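CG14216 (Drosophila melanogaster, PDB 3P9Y) dephosphorylates the C-terminal domain of RNA polymerase II, accepting phosphoserine next to a cis-proline, and probably takes part in RNA processing and transcription termination. Local coordinates at residues Pro56-Glu60 with Asp71-Lys75; Glu107-Ile111 with Asp134-Val138. The protein carries 2 engineered substitutions. All blocks are in the same frame, centred on the assembly; numbering follows the deposited sequence.

Contacts 1 and 2 lie on opposite sides of the chain's centre, with centres about 35 Å apart and nearest atoms about 18 Å apart, so they do not touch. Contact 1 (56-60 with 71-75) belongs to the periphery, where a strand of the small antiparallel hairpin faces the helix 65-82. Contact 2 (107-111 with 134-138) lies nearer the centre, where two neighbouring parallel strands of the main sheet begin. They share no element, and both are partly buried. In contact 1 a phenol, a carboxylate and an ammonium group meet beside leucine packing; in contact 2 a stretched arginine and two waters bridge the diverging chains.

Contact 1 of 2, residues Pro56-Glu60 with Asp71-Lys75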
loop_
_atom_site.group_PDB
_atom_site.type_symbol
_atom_site.label_atom_id
_atom_site.label_comp_id
_atom_site.label_asym_id
_atom_site.label_seq_id
_atom_site.Cartn_x
_atom_site.Cartn_y
_atom_site.Cartn_z
ATOM N N PRO A 56 19.388 1.060 10.940
ATOM C CA PRO A 56 18.376 1.559 10.005
ATOM C C PRO A 56 18.239 3.072 10.081
ATOM O O PRO A 56 18.532 3.662 11.121
ATOM C CB PRO A 56 17.075 0.907 10.503
ATOM C CG PRO A 56 17.460 0.007 11.652
ATOM C CD PRO A 56 18.776 0.484 12.147
ATOM N N ASN A 57 17.801 3.691 8.991
ATOM C CA ASN A 57 17.423 5.095 9.012
ATOM C C ASN A 57 15.948 5.219 9.375
ATOM O O ASN A 57 15.078 4.846 8.591
ATOM C CB ASN A 57 17.692 5.737 7.655
ATOM C CG ASN A 57 19.132 5.572 7.214
ATOM O OD1 ASN A 57 20.032 6.240 7.724
ATOM N ND2 ASN A 57 19.356 4.679 6.260
ATOM N N VAL A 58 15.672 5.748 10.564
ATOM C CA VAL A 58 14.317 5.773 11.103
ATOM C C VAL A 58 13.801 7.200 11.221
ATOM O O VAL A 58 14.501 8.086 11.711
ATOM C CB VAL A 58 14.269 5.106 12.497
ATOM C CG1 VAL A 58 12.850 5.082 13.037
ATOM C CG2 VAL A 58 14.842 3.698 12.431
ATOM N N TYR A 59 12.570 7.416 10.771
ATOM C CA TYR A 59 11.949 8.733 10.812
ATOM C C TYR A 59 10.521 8.604 11.305
ATOM O O TYR A 59 9.962 7.510 11.327
ATOM C CB TYR A 59 11.946 9.365 9.419
ATOM C CG TYR A 59 13.280 9.298 8.719
ATOM C CD1 TYR A 59 14.155 10.373 8.746
ATOM C CD2 TYR A 59 13.666 8.154 8.035
ATOM C CE1 TYR A 59 15.377 10.312 8.110
ATOM C CE2 TYR A 59 14.881 8.083 7.397
ATOM C CZ TYR A 59 15.733 9.164 7.435
ATOM O OH TYR A 59 16.948 9.087 6.798
ATOM N N GLU A 60 9.933 9.728 11.695
ATOM C CA GLU A 60 8.546 9.747 12.127
ATOM C C GLU A 60 7.660 9.874 10.900
ATOM O O GLU A 60 8.073 10.444 9.893
ATOM C CB GLU A 60 8.294 10.930 13.067
ATOM C CG GLU A 60 9.081 10.878 14.374
ATOM C CD GLU A 60 8.598 9.785 15.312
ATOM O OE1 GLU A 60 7.373 9.538 15.368
ATOM O OE2 GLU A 60 9.446 9.177 15.999
ATOM N N ASP A 71 18.468 13.925 3.674
ATOM C CA ASP A 71 19.164 13.327 4.804
ATOM C C ASP A 71 20.130 12.233 4.358
ATOM O O ASP A 71 21.281 12.197 4.792
ATOM C CB ASP A 71 18.155 12.745 5.790
ATOM C CG ASP A 71 18.802 12.304 7.083
ATOM O OD1 ASP A 71 19.570 13.100 7.662
ATOM O OD2 ASP A 71 18.542 11.165 7.520
ATOM N N LEU A 72 19.660 11.341 3.494
ATOM C CA LEU A 72 20.470 10.214 3.053
ATOM C C LEU A 72 21.514 10.666 2.039
ATOM O O LEU A 72 22.579 10.063 1.922
ATOM C CB LEU A 72 19.587 9.126 2.436
ATOM C CG LEU A 72 18.525 8.506 3.349
ATOM C CD1 LEU A 72 17.766 7.419 2.606
ATOM C CD2 LEU A 72 19.152 7.948 4.620
ATOM N N GLU A 73 21.200 11.725 1.305
ATOM C CA GLU A 73 22.099 12.234 0.279
ATOM C C GLU A 73 23.366 12.783 0.922
ATOM O O GLU A 73 24.476 12.522 0.457
ATOM C CB GLU A 73 21.406 13.327 -0.535
ATOM C CG GLU A 73 22.168 13.749 -1.776
ATOM C CD GLU A 73 21.432 14.803 -2.581
ATOM O OE1 GLU A 73 20.662 15.585 -1.980
ATOM O OE2 GLU A 73 21.627 14.849 -3.814
ATOM N N SER A 74 23.192 13.539 2.001
ATOM C CA SER A 74 24.320 14.129 2.710
ATOM C C SER A 74 25.081 13.061 3.487
ATOM O O SER A 74 26.295 13.157 3.648
ATOM C CB SER A 74 23.847 15.240 3.651
ATOM O OG SER A 74 22.971 14.736 4.643
ATOM N N LYS A 75 24.369 12.044 3.964
ATOM C CA LYS A 75 25.008 10.931 4.660
ATOM C C LYS A 75 26.013 10.253 3.743
ATOM O O LYS A 75 27.186 10.119 4.084
ATOM C CB LYS A 75 23.970 9.906 5.125
ATOM C CG LYS A 75 23.364 10.192 6.492
ATOM C CD LYS A 75 22.436 9.064 6.924
ATOM C CE LYS A 75 22.096 9.142 8.406
ATOM N NZ LYS A 75 21.423 10.416 8.774
#
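The strand N57-Y59 and the helical turn D71-K75 run nearly antiparallel, 152° between their directions, with axes 11.6 Å apart, so side chains alone span the gap. Y59 carries the polar link. Its hydroxyl OH gives a hydrogen bond to D71 OD2 at 2.7 Å, entering on the anti lone pair, the one turned away from the other carboxylate oxygen. OD2 lies in the plane of the ring at its edge, while the carboxylate itself stands almost upright to the ring, 88° between planes. The same OD2 also takes the ammonium of K75, with NZ of K75 3.2 Å from OD2 of D71, from above the carboxylate plane. The lysine can come back to its own helix because its chain bends at the last torsion (chi4 60°). Two donors thus grip one oxygen and should limit rotation of the carboxylate. Next to these polar ends, L72 sets its methyl CD2 against the ends of both strand side chains, 3.3 Å from Y59 OH and 3.5 Å from N57 CG. The side-chain nitrogen ND2 of N57 is hydrogen-bonded to the hydroxyl of Y80, farther along the helix. Strand 57-59 pairs antiparallel with strand 46-48, through N57 with L48 and Y59 with V46, and L72 also packs against L48 and against L85 and L89 of helix 85-95, joining hairpin and both helices.

Contact 2 of 2, residues Glu107-Ile111 with Asp134-Val138; sequences EQFDI and DNRPV
R136 lies between Q108 and D110 where two parallel strands of the main sheet, 111-114 and 137-142, begin side by side in a fold like that of the low-molecular-weight tyrosine phosphatases. The close part is at V138, whose CA is 4.7 Å from that of D110. There V138 CG2, placed anti to the backbone N, comes to 3.0 Å from the carbonyl oxygen of F109, and D110 pairs through its backbone with H139. F109 and I111 turn their side chains to other parts of the chain; I111 packs on I163 and M166 of helix 149-167.

Toward D134, on the exposed side, the chains separate and long side chains and water take over. R136 runs extended from CG to NE and meets the D110 carboxylate with the edge of its guanidinium, the planes 48° apart. The salt bridge from NH2 of R136 to OD1 of D110 is long at 3.3 Å and counts as a weak hydrogen bond, although fairly straight at 161°. NH1 of R136 makes a more bent, weak bond to OE1 of Q108. The other oxygen of D110 accepts from the backbone nitrogen of A11, which ties this carboxylate to the neighbouring strand 11-16. Replacing R136 with an alanine would probably leave D110 without its cationic partner across the contact and Q108 freer to turn. Water 2 links the two chains at this edge: it sits 2.7 Å from D110 OD1 and 2.7 Å from P137 O, and accepts a hydrogen bond from R136 NE at 3.3 Å.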
loop_
_atom_site.group_PDB
_atom_site.type_symbol
_atom_site.label_atom_id
_atom_site.label_comp_id
_atom_site.label_asym_id
_atom_site.label_seq_id
_atom_site.Cartn_x
_atom_site.Cartn_y
_atom_site.Cartn_z
ATOM N N GLU A 107 -9.821 9.012 6.407
ATOM C CA GLU A 107 -10.386 8.625 5.118
ATOM C C GLU A 107 -11.048 7.256 5.231
ATOM O O GLU A 107 -10.634 6.421 6.035
ATOM C CB GLU A 107 -9.296 8.579 4.043
ATOM C CG GLU A 107 -8.516 9.875 3.881
ATOM C CD GLU A 107 -9.360 11.005 3.318
ATOM O OE1 GLU A 107 -10.421 10.726 2.719
ATOM O OE2 GLU A 107 -8.957 12.177 3.470
ATOM N N GLN A 108 -12.071 7.028 4.415
ATOM C CA GLN A 108 -12.737 5.733 4.360
ATOM C C GLN A 108 -12.602 5.122 2.968
ATOM O O GLN A 108 -12.430 5.834 1.982
ATOM C CB GLN A 108 -14.209 5.882 4.727
ATOM C CG GLN A 108 -14.424 6.443 6.117
ATOM C CD GLN A 108 -15.867 6.361 6.549
ATOM O OE1 GLN A 108 -16.759 6.160 5.727
ATOM N NE2 GLN A 108 -16.107 6.511 7.847
ATOM N N PHE A 109 -12.689 3.799 2.893
ATOM C CA PHE A 109 -12.431 3.095 1.643
ATOM C C PHE A 109 -13.405 1.950 1.417
ATOM O O PHE A 109 -14.000 1.431 2.356
ATOM C CB PHE A 109 -11.000 2.556 1.644
ATOM C CG PHE A 109 -9.965 3.599 1.954
ATOM C CD1 PHE A 109 -9.475 4.421 0.955
ATOM C CD2 PHE A 109 -9.494 3.763 3.246
ATOM C CE1 PHE A 109 -8.525 5.393 1.241
ATOM C CE2 PHE A 109 -8.543 4.728 3.537
ATOM C CZ PHE A 109 -8.060 5.544 2.531
ATOM N N ASP A 110 -13.569 1.571 0.156
ATOM C CA ASP A 110 -14.336 0.391 -0.205
ATOM C C ASP A 110 -13.451 -0.843 -0.161
ATOM O O ASP A 110 -13.918 -1.932 0.157
ATOM C CB ASP A 110 -14.918 0.537 -1.611
ATOM C CG ASP A 110 -15.815 1.749 -1.742
ATOM O OD1 ASP A 110 -16.809 1.837 -0.989
ATOM O OD2 ASP A 110 -15.520 2.614 -2.590
ATOM N N ILE A 111 -12.177 -0.673 -0.505
ATOM C CA ILE A 111 -11.224 -1.780 -0.484
ATOM C C ILE A 111 -9.888 -1.328 0.095
ATOM O O ILE A 111 -9.354 -0.291 -0.290
ATOM C CB ILE A 111 -10.975 -2.353 -1.893
ATOM C CG1 ILE A 111 -12.290 -2.823 -2.523
ATOM C CG2 ILE A 111 -9.983 -3.504 -1.827
ATOM C CD1 ILE A 111 -12.136 -3.391 -3.935
ATOM N N ASP A 134 -22.009 3.610 10.632
ATOM C CA ASP A 134 -22.596 3.817 9.311
ATOM C C ASP A 134 -22.998 2.493 8.672
ATOM O O ASP A 134 -23.814 2.463 7.753
ATOM C CB ASP A 134 -21.600 4.527 8.389
ATOM C CG ASP A 134 -21.273 5.934 8.848
ATOM O OD1 ASP A 134 -22.207 6.663 9.245
ATOM O OD2 ASP A 134 -20.080 6.310 8.802
ATOM N N ASN A 135 -22.418 1.399 9.157
ATOM C CA ASN A 135 -22.625 0.089 8.551
ATOM C C ASN A 135 -22.202 0.064 7.082
ATOM O O ASN A 135 -22.712 -0.733 6.291
ATOM C CB ASN A 135 -24.083 -0.354 8.699
ATOM C CG ASN A 135 -24.406 -0.818 10.107
ATOM O OD1 ASN A 135 -23.531 -1.306 10.826
ATOM N ND2 ASN A 135 -25.664 -0.672 10.507
ATOM N N ARG A 136 -21.265 0.938 6.723
ATOM C CA ARG A 136 -20.677 0.923 5.387
ATOM C C ARG A 136 -19.609 -0.164 5.316
ATOM O O ARG A 136 -18.586 -0.073 5.990
ATOM C CB ARG A 136 -20.050 2.279 5.054
ATOM C CG ARG A 136 -19.239 2.278 3.764
ATOM C CD ARG A 136 -18.445 3.569 3.594
ATOM N NE ARG A 136 -17.610 3.546 2.394
ATOM C CZ ARG A 136 -16.907 4.584 1.950
ATOM N NH1 ARG A 136 -16.932 5.735 2.608
ATOM N NH2 ARG A 136 -16.177 4.474 0.845
ATOM N N PRO A 137 -19.845 -1.199 4.501
ATOM C CA PRO A 137 -18.876 -2.295 4.418
ATOM C C PRO A 137 -17.577 -1.866 3.738
ATOM O O PRO A 137 -17.598 -1.071 2.795
ATOM C CB PRO A 137 -19.592 -3.347 3.557
ATOM C CG PRO A 137 -21.009 -2.885 3.424
ATOM C CD PRO A 137 -20.988 -1.403 3.596
ATOM N N VAL A 138 -16.462 -2.383 4.238
ATOM C CA VAL A 138 -15.162 -2.212 3.605
ATOM C C VAL A 138 -14.475 -3.570 3.559
ATOM O O VAL A 138 -14.492 -4.314 4.540
ATOM C CB VAL A 138 -14.278 -1.212 4.372
ATOM C CG1 VAL A 138 -14.120 -1.635 5.824
ATOM C CG2 VAL A 138 -12.922 -1.077 3.692
HETATM O O HOH W 1 -16.906 -1.436 0.142
HETATM O O HOH W 2 -18.394 0.723 0.934
#